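Local coordinates for putative exotoxin (superantigen) (Streptococcus pyogenes, PDB 1TY0), which probably acts as a secreted superantigen toxin, engaging T-cell receptors through a surface that can also serve for dimerization, and binds zinc, at residues N27-Y32 and N67-I72. Numbering follows the deposited sequence.
Sequences NCNIDY and NQKVNI
Cys28 and Val70 exchange two backbone hydrogen bonds, Cys28 N to Val70 O at 2.8 Å and Val70 N to Cys28 O at 2.7 Å, which identifies them as a hydrogen-bonded antiparallel pair. Asn29 and Lys69 follow as a non-hydrogen-bonded pair. Beyond them Ile30 N donates to Gln68 O, but it is Asn67 N, not Gln68 N, that donates to Ile30 O, so backbone bonding continues past the strand without regular bridge pairing. Asn27, with positive phi and psi, faces Val70 together with Cys28, the geometry of a G1 beta bulge. Its own N is not bonded to Val70 O but donates to the side-chain OD1 of Asn71 at 2.8 Å, nearly in line with that C=O bond. The Asn71 amide is held from its other end as well, ND2 bonding to Asn98 OD1.

Both segments belong to the N-terminal OB-fold domain of the staphylococcal/streptococcal toxins. Here the bulge sits at the corner where the chain leaves strand 23-26 for strand 28-33, and both of these strands pair with 69-74, as expected of a strongly curled barrel sheet; the N-to-C directions of the short segments 28-32 and 69-72 are 110° apart.

Apolar contact lies on the face carrying Cys28 and Val70. Ile30 CD1 comes within 3.5 Å of Val70 CG1, the two side chains crossing at about a right angle; CG1 of Ile30 lies anti to its carbonyl carbon (chi1 -66°) and CD1 extends onward to that methyl. Ile40 of strand 37-41 touches Cys28, Ile30 and Ile72, while Val91 packs on Val70.

On the opposite face, which is more open to solvent, the bent aliphatic chain of Lys69 passes obliquely by the Asn27 amide, with CG 3.5 Å from Asn27 OD1.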
loop_
_atom_site.group_PDB
_atom_site.type_symbol
_atom_site.label_atom_id
_atom_site.label_comp_id
_atom_site.label_asym_id
_atom_site.label_seq_id
_atom_site.Cartn_x
_atom_site.Cartn_y
_atom_site.Cartn_z
ATOM N N ASN A 27 -3.904 -4.796 18.883
ATOM C CA ASN A 27 -4.922 -4.967 19.920
ATOM C C ASN A 27 -6.345 -4.873 19.369
ATOM O O ASN A 27 -7.157 -4.075 19.837
ATOM C CB ASN A 27 -4.696 -3.921 21.017
ATOM C CG ASN A 27 -5.556 -4.162 22.240
ATOM O OD1 ASN A 27 -5.695 -5.293 22.702
ATOM N ND2 ASN A 27 -6.126 -3.092 22.781
ATOM N N CYS A 28 -6.638 -5.714 18.381
ATOM C CA CYS A 28 -7.944 -5.747 17.732
ATOM C C CYS A 28 -8.741 -6.966 18.172
ATOM O O CYS A 28 -8.181 -8.035 18.400
ATOM C CB CYS A 28 -7.768 -5.793 16.219
ATOM S SG CYS A 28 -6.790 -4.425 15.600
ATOM N N ASN A 29 -10.054 -6.811 18.257
ATOM C CA ASN A 29 -10.907 -7.908 18.695
ATOM C C ASN A 29 -11.333 -8.873 17.599
ATOM O O ASN A 29 -11.741 -8.455 16.512
ATOM C CB ASN A 29 -12.165 -7.356 19.367
ATOM C CG ASN A 29 -13.010 -8.444 19.990
ATOM O OD1 ASN A 29 -14.027 -8.861 19.434
ATOM N ND2 ASN A 29 -12.582 -8.923 21.149
ATOM N N ILE A 30 -11.235 -10.167 17.889
ATOM C CA ILE A 30 -11.679 -11.191 16.947
ATOM C C ILE A 30 -13.190 -11.253 17.113
ATOM O O ILE A 30 -13.687 -11.767 18.116
ATOM C CB ILE A 30 -11.100 -12.586 17.281
ATOM C CG1 ILE A 30 -9.579 -12.584 17.090
ATOM C CG2 ILE A 30 -11.742 -13.647 16.379
ATOM C CD1 ILE A 30 -8.916 -13.922 17.369
ATOM N N ASP A 31 -13.921 -10.723 16.139
ATOM C CA ASP A 31 -15.380 -10.726 16.212
ATOM C C ASP A 31 -15.977 -12.078 15.864
ATOM O O ASP A 31 -16.994 -12.487 16.437
ATOM C CB ASP A 31 -15.973 -9.661 15.287
ATOM C CG ASP A 31 -15.989 -8.281 15.920
ATOM O OD1 ASP A 31 -15.627 -8.157 17.108
ATOM O OD2 ASP A 31 -16.374 -7.315 15.233
ATOM N N TYR A 32 -15.358 -12.774 14.922
ATOM C CA TYR A 32 -15.867 -14.079 14.524
ATOM C C TYR A 32 -14.782 -14.937 13.890
ATOM O O TYR A 32 -13.839 -14.418 13.277
ATOM C CB TYR A 32 -17.034 -13.905 13.541
ATOM C CG TYR A 32 -17.914 -15.123 13.437
ATOM C CD1 TYR A 32 -18.751 -15.493 14.492
ATOM C CD2 TYR A 32 -17.892 -15.925 12.299
ATOM C CE1 TYR A 32 -19.544 -16.635 14.414
ATOM C CE2 TYR A 32 -18.682 -17.073 12.211
ATOM C CZ TYR A 32 -19.506 -17.417 13.272
ATOM O OH TYR A 32 -20.286 -18.545 13.180
ATOM N N ASN A 67 -13.429 -13.003 20.499
ATOM C CA ASN A 67 -13.199 -11.915 21.440
ATOM C C ASN A 67 -11.813 -11.870 22.069
ATOM O O ASN A 67 -11.586 -11.178 23.059
ATOM C CB ASN A 67 -14.295 -11.904 22.500
ATOM C CG ASN A 67 -15.663 -11.697 21.888
ATOM O OD1 ASN A 67 -15.840 -10.824 21.035
ATOM N ND2 ASN A 67 -16.635 -12.499 22.307
ATOM N N GLN A 68 -10.890 -12.617 21.474
ATOM C CA GLN A 68 -9.503 -12.618 21.911
ATOM C C GLN A 68 -8.929 -11.405 21.181
ATOM O O GLN A 68 -9.382 -11.074 20.081
ATOM C CB GLN A 68 -8.797 -13.888 21.427
ATOM C CG GLN A 68 -7.322 -13.984 21.779
ATOM C CD GLN A 68 -6.654 -15.205 21.159
ATOM O OE1 GLN A 68 -7.325 -16.160 20.749
ATOM N NE2 GLN A 68 -5.322 -15.186 21.098
ATOM N N LYS A 69 -7.958 -10.732 21.791
ATOM C CA LYS A 69 -7.333 -9.577 21.160
ATOM C C LYS A 69 -6.148 -10.060 20.337
ATOM O O LYS A 69 -5.376 -10.914 20.778
ATOM C CB LYS A 69 -6.858 -8.574 22.215
ATOM C CG LYS A 69 -7.981 -7.919 23.005
ATOM C CD LYS A 69 -8.909 -7.137 22.092
ATOM C CE LYS A 69 -10.041 -6.480 22.878
ATOM N NZ LYS A 69 -10.914 -7.483 23.546
ATOM N N VAL A 70 -6.012 -9.522 19.132
ATOM C CA VAL A 70 -4.916 -9.914 18.261
ATOM C C VAL A 70 -4.297 -8.726 17.552
ATOM O O VAL A 70 -4.874 -7.637 17.506
ATOM C CB VAL A 70 -5.384 -10.909 17.170
ATOM C CG1 VAL A 70 -5.871 -12.204 17.809
ATOM C CG2 VAL A 70 -6.490 -10.283 16.334
ATOM N N ASN A 71 -3.101 -8.948 17.018
ATOM C CA ASN A 71 -2.405 -7.936 16.244
ATOM C C ASN A 71 -2.462 -8.385 14.801
ATOM O O ASN A 71 -2.464 -9.586 14.508
ATOM C CB ASN A 71 -0.953 -7.809 16.685
ATOM C CG ASN A 71 -0.830 -7.247 18.082
ATOM O OD1 ASN A 71 -1.606 -6.381 18.471
ATOM N ND2 ASN A 71 0.152 -7.729 18.839
ATOM N N ILE A 72 -2.503 -7.415 13.900
ATOM C CA ILE A 72 -2.579 -7.702 12.485
ATOM C C ILE A 72 -1.440 -7.049 11.726
ATOM O O ILE A 72 -1.164 -5.861 11.903
ATOM C CB ILE A 72 -3.882 -7.146 11.868
ATOM C CG1 ILE A 72 -5.097 -7.767 12.553
ATOM C CG2 ILE A 72 -3.894 -7.404 10.356
ATOM C CD1 ILE A 72 -6.411 -7.109 12.158
#